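Side-chain contacts in COG1633: Uncharacterized conserved protein (Magnetospirillum magnetotacticum, PDB 2OH3), which is of unknown function but belongs to the rubrerythrin family of ferritin-like four-helix bundles and binds zinc in this crystal: residues 9-14 and 67-72; 15-20 and 51-56. All coordinates share one frame; numbering follows the deposited sequence. Where two conformers were deposited one is given.

Contact 1: residues 9-14 and 67-72; sequences FLAHAI and PKLMSW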
# COMPACT_ATOMS: atom_id res chain seq x y z
N PHE A 9 -17.75 -1.01 9.72
CA PHE A 9 -16.94 -0.09 10.54
C PHE A 9 -15.79 -0.82 11.26
O PHE A 9 -14.63 -0.39 11.18
CB PHE A 9 -17.81 0.67 11.53
CG PHE A 9 -17.03 1.64 12.41
CD1 PHE A 9 -16.74 2.91 11.97
CD2 PHE A 9 -16.61 1.27 13.68
CE1 PHE A 9 -16.04 3.79 12.77
CE2 PHE A 9 -15.89 2.13 14.46
CZ PHE A 9 -15.63 3.38 14.03
N LEU A 10 -16.11 -1.93 11.92
CA LEU A 10 -15.10 -2.70 12.62
C LEU A 10 -14.04 -3.26 11.65
O LEU A 10 -12.86 -3.27 11.98
CB LEU A 10 -15.74 -3.80 13.44
CG LEU A 10 -16.63 -3.26 14.59
CD1 LEU A 10 -17.25 -4.44 15.31
CD2 LEU A 10 -15.85 -2.35 15.55
N ALA A 11 -14.44 -3.65 10.45
CA ALA A 11 -13.49 -4.09 9.42
C ALA A 11 -12.56 -2.98 9.03
O ALA A 11 -11.34 -3.20 8.88
CB ALA A 11 -14.22 -4.65 8.17
N HIS A 12 -13.10 -1.78 8.89
CA HIS A 12 -12.28 -0.62 8.60
C HIS A 12 -11.30 -0.35 9.75
O HIS A 12 -10.09 -0.24 9.58
CB HIS A 12 -13.12 0.62 8.33
CG HIS A 12 -13.51 0.78 6.90
ND1 HIS A 12 -14.59 0.12 6.33
CD2 HIS A 12 -12.99 1.55 5.91
CE1 HIS A 12 -14.70 0.47 5.06
NE2 HIS A 12 -13.74 1.33 4.78
N ALA A 13 -11.83 -0.27 10.95
CA ALA A 13 -11.00 -0.01 12.10
C ALA A 13 -9.86 -1.01 12.28
O ALA A 13 -8.72 -0.60 12.55
CB ALA A 13 -11.87 0.09 13.36
N ILE A 14 -10.12 -2.31 12.13
CA ILE A 14 -9.08 -3.31 12.26
C ILE A 14 -8.01 -3.12 11.19
O ILE A 14 -6.81 -3.25 11.42
CB ILE A 14 -9.63 -4.75 12.14
CG1 ILE A 14 -10.46 -5.08 13.35
CG2 ILE A 14 -8.51 -5.75 12.07
CD1 ILE A 14 -11.20 -6.41 13.24
N PRO A 67 -16.65 -7.94 6.50
CA PRO A 67 -16.34 -7.97 5.09
C PRO A 67 -14.85 -7.81 4.88
O PRO A 67 -14.17 -7.15 5.67
CB PRO A 67 -17.12 -6.78 4.51
CG PRO A 67 -17.27 -5.82 5.64
CD PRO A 67 -17.25 -6.64 6.92
N LYS A 68 -14.35 -8.47 3.84
CA LYS A 68 -12.99 -8.27 3.36
C LYS A 68 -12.99 -6.94 2.60
O LYS A 68 -13.82 -6.73 1.72
CB LYS A 68 -12.58 -9.44 2.44
CG LYS A 68 -11.18 -9.31 1.81
CD LYS A 68 -10.84 -10.53 0.94
N LEU A 69 -12.09 -6.05 2.99
CA LEU A 69 -11.94 -4.73 2.39
C LEU A 69 -10.88 -4.75 1.30
O LEU A 69 -9.98 -5.59 1.31
CB LEU A 69 -11.45 -3.74 3.45
CG LEU A 69 -12.32 -3.54 4.67
CD1 LEU A 69 -11.75 -2.37 5.44
CD2 LEU A 69 -13.75 -3.28 4.27
N MSE A 70 -10.99 -3.80 0.39
CA MSE A 70 -9.98 -3.61 -0.65
C MSE A 70 -8.84 -2.76 -0.10
O MSE A 70 -9.07 -1.88 0.72
CB MSE A 70 -10.60 -2.93 -1.86
CG MSE A 70 -11.80 -3.67 -2.46
SE MSE A 70 -11.36 -5.37 -3.25
CE MSE A 70 -11.56 -6.54 -1.81
N SER A 71 -7.62 -3.03 -0.55
CA SER A 71 -6.42 -2.35 -0.07
C SER A 71 -6.54 -0.83 -0.02
O SER A 71 -6.06 -0.22 0.93
CB SER A 71 -5.22 -2.75 -0.90
OG SER A 71 -5.47 -2.59 -2.29
N TRP A 72 -7.17 -0.22 -1.03
CA TRP A 72 -7.25 1.25 -1.07
C TRP A 72 -8.18 1.78 0.02
O TRP A 72 -8.08 2.93 0.37
CB TRP A 72 -7.64 1.81 -2.45
CG TRP A 72 -8.78 1.11 -3.06
CD1 TRP A 72 -10.12 1.38 -2.89
CD2 TRP A 72 -8.70 -0.03 -3.88
NE1 TRP A 72 -10.87 0.46 -3.59
CE2 TRP A 72 -10.00 -0.42 -4.20
CE3 TRP A 72 -7.63 -0.78 -4.36
CZ2 TRP A 72 -10.26 -1.51 -4.99
CZ3 TRP A 72 -7.88 -1.85 -5.15
CH2 TRP A 72 -9.17 -2.21 -5.46

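Contact 2: residues 15-20 and 51-56; sequences ALETEA and TLHGDE. With IMD (imidazole), chain C.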
# COMPACT_ATOMS: atom_id res chain seq x y z
N ALA A 15 -8.46 -2.87 9.98
CA ALA A 15 -7.55 -2.77 8.87
C ALA A 15 -6.68 -1.55 9.04
O ALA A 15 -5.49 -1.60 8.75
CB ALA A 15 -8.30 -2.77 7.56
N LEU A 16 -7.28 -0.46 9.49
CA LEU A 16 -6.55 0.80 9.71
C LEU A 16 -5.47 0.62 10.74
O LEU A 16 -4.38 1.16 10.59
CB LEU A 16 -7.47 1.96 10.13
CG LEU A 16 -8.36 2.57 9.02
CD1 LEU A 16 -9.47 3.50 9.56
CD2 LEU A 16 -7.54 3.30 7.93
N GLU A 17 -5.76 -0.15 11.79
CA GLU A 17 -4.82 -0.44 12.87
C GLU A 17 -3.75 -1.45 12.52
O GLU A 17 -2.59 -1.26 12.87
CB GLU A 17 -5.58 -0.94 14.11
CG GLU A 17 -6.38 0.18 14.80
CD GLU A 17 -5.46 1.35 15.24
OE1 GLU A 17 -4.22 1.13 15.21
OE2 GLU A 17 -5.95 2.46 15.56
N THR A 18 -4.10 -2.52 11.84
CA THR A 18 -3.09 -3.42 11.31
C THR A 18 -2.10 -2.66 10.40
O THR A 18 -0.87 -2.80 10.52
CB THR A 18 -3.78 -4.57 10.54
OG1 THR A 18 -4.70 -5.22 11.42
CG2 THR A 18 -2.79 -5.60 10.04
N GLU A 19 -2.64 -1.83 9.52
CA GLU A 19 -1.82 -1.01 8.66
C GLU A 19 -0.95 -0.08 9.49
O GLU A 19 0.24 -0.05 9.27
CB GLU A 19 -2.68 -0.25 7.64
CG GLU A 19 -1.91 0.78 6.82
CD GLU A 19 -1.07 0.18 5.68
OE1 GLU A 19 -0.92 -1.04 5.58
OE2 GLU A 19 -0.55 0.96 4.83
N ALA A 20 -1.51 0.68 10.42
CA ALA A 20 -0.72 1.61 11.23
C ALA A 20 0.43 0.93 11.97
O ALA A 20 1.55 1.42 11.97
CB ALA A 20 -1.57 2.36 12.21
N THR A 51 -1.37 -1.87 18.26
CA THR A 51 -1.55 -3.21 18.75
C THR A 51 -2.62 -3.29 19.82
O THR A 51 -3.48 -4.17 19.77
CB THR A 51 -0.24 -3.72 19.30
OG1 THR A 51 0.72 -3.69 18.24
CG2 THR A 51 -0.38 -5.10 19.86
N LEU A 52 -2.54 -2.39 20.80
CA LEU A 52 -3.49 -2.36 21.91
C LEU A 52 -4.91 -2.07 21.45
O LEU A 52 -5.85 -2.77 21.83
CB LEU A 52 -3.06 -1.32 22.95
CG LEU A 52 -1.81 -1.67 23.74
CD1 LEU A 52 -1.43 -0.52 24.62
CD2 LEU A 52 -2.03 -2.92 24.59
N HIS A 53 -5.04 -1.04 20.63
CA HIS A 53 -6.30 -0.64 20.06
C HIS A 53 -6.88 -1.67 19.08
O HIS A 53 -8.06 -2.01 19.13
CB HIS A 53 -6.15 0.72 19.32
CG HIS A 53 -7.45 1.45 19.15
ND1 HIS A 53 -7.92 1.89 17.92
CD2 HIS A 53 -8.41 1.76 20.06
CE1 HIS A 53 -9.10 2.46 18.09
NE2 HIS A 53 -9.42 2.40 19.37
N GLY A 54 -6.04 -2.15 18.18
CA GLY A 54 -6.40 -3.24 17.31
C GLY A 54 -6.94 -4.44 18.07
O GLY A 54 -7.88 -5.08 17.60
N ASP A 55 -6.33 -4.76 19.20
CA ASP A 55 -6.77 -5.91 20.00
C ASP A 55 -8.19 -5.68 20.54
O ASP A 55 -9.02 -6.59 20.54
CB ASP A 55 -5.80 -6.22 21.14
CG ASP A 55 -4.50 -6.90 20.66
OD1 ASP A 55 -4.43 -7.43 19.52
OD2 ASP A 55 -3.54 -6.91 21.45
N GLU A 56 -8.45 -4.44 20.97
CA GLU A 56 -9.79 -4.04 21.43
C GLU A 56 -10.81 -4.22 20.32
O GLU A 56 -11.89 -4.77 20.54
CB GLU A 56 -9.79 -2.59 21.94
CG GLU A 56 -9.76 -2.46 23.46
CD GLU A 56 -9.92 -1.02 23.93
OE1 GLU A 56 -10.99 -0.43 23.65
OE2 GLU A 56 -8.99 -0.48 24.57
N1 IMD C . -2.65 5.75 15.41
C2 IMD C . -3.64 4.86 15.34
N3 IMD C . -3.06 3.60 15.46
C4 IMD C . -1.75 3.74 15.60
C5 IMD C . -1.48 5.08 15.58

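Contact 1: residues 9-14 and 67-72
Leu-69 sets one methyl against the helix backbone at Ala-11 and over the ring of His-12. It sits in the long loop that follows helix 37-61, and it meets helix 6-33 near the start of that helix. CD1 lies 3.9 Å from the centroid of the His-12 ring and 11° off the ring normal. This is a CH-pi contact centred on one face. The second methyl reaches the same ring nearer its border, with CD2 3.9 Å from CE1 of His-12. CD1 also rests on the helix backbone, 3.6 Å from the carbonyl O of Ala-11 and 3.7 Å from CA of His-12. The leucine can reach this spot because its CG stands anti to its own carbonyl carbon (chi1 -59°), turned toward Ala-11; the second torsion (chi2 -171°) then sets CD1 over the imidazole.

Ala-11 is buried and points its CB at the loop. The methyl meets Pro-67 and Leu-69 together. It lies 3.8 Å from CD of Pro-67 and 4.1 Å from CG of Leu-69. The carbonyl O of Pro-67 is closer still, 3.5 Å from the same CB, as a plain van der Waals contact. The small side chain lets the proline ring come close to the helix.

The His-12 ring has other partners too. Its ND1 is hydrogen-bonded to the backbone O of Glu-8, one turn earlier, and the ring stacks with Tyr-111 of helix 94-118. Further along the loop, Ser-71 and Trp-72 meet the second subunit.

Between the segments there is no hydrogen bond or salt bridge. Here the loop meets the helix through van der Waals and CH-pi contact, and the imidazole takes part through its face while its ND1 stays engaged within its own helix.

Contact 2: residues 15-20 and 51-56
This contact joins helix 6-33 to helix 37-61 inside the ferritin-like four-helix bundle, close to the zinc site of Glu-105, Glu-135 and His-138. Glu-17 and His-53 probably resemble in position the metal ligands of such proteins. The centre of the contact is a His-carboxylate hydrogen bond: ND1 of His-53 donates to OE2 of Glu-17 over 3.1 Å, with an N-H...O angle of 152°. The ring and carboxylate planes are nearly perpendicular, 82° apart. The N-H comes from above the carboxylate plane, while OE2 sits at the ring edge, tilted a little from the ring plane. Glu-17 bends at its second torsion (chi2 -58°), which brings the carboxylate to the edge of the histidine ring.

The other oxygen, OE1 of Glu-17, accepts from N3 of a bound imidazole at 2.7 Å, almost straight. The imidazole probably came from the crystallisation liquor, and CB of Ala-20 lies 3.7 Å from its C4. Nearer the helix backbones, CB of Glu-17 is 4.0 Å from CA of Gly-54, where the lack of a side chain permits the approach. Phe-49 and Phe-131 also meet the His-53 ring.

A leucine in place of Glu-17 would probably leave ND1 of His-53 without its acceptor and the imidazole without its anchor. In this crystal each carboxylate oxygen has a donor, which probably limits its rotation; the protein itself supplies the one from His-53.

From the N terminus, helix 6-33 supplies residues 9-14 to contact 1 and then, directly after, residues 15-20 to contact 2. The chain turns back along helix 37-61, where residues 51-56 close the shorter loop of contact 2. It then enters the long loop before helix 94-118, and residues 67-72 close the wider loop of contact 1. Along the chain the loop of contact 2 therefore lies within that of contact 1. Contact 2 pairs two helices of the bundle near the zinc site; contact 1 lays the connecting loop on the same first helix. Their centres are 11 Å apart, and they touch where CD1 of Leu-69 lies 4.1 Å from CB of Ala-15.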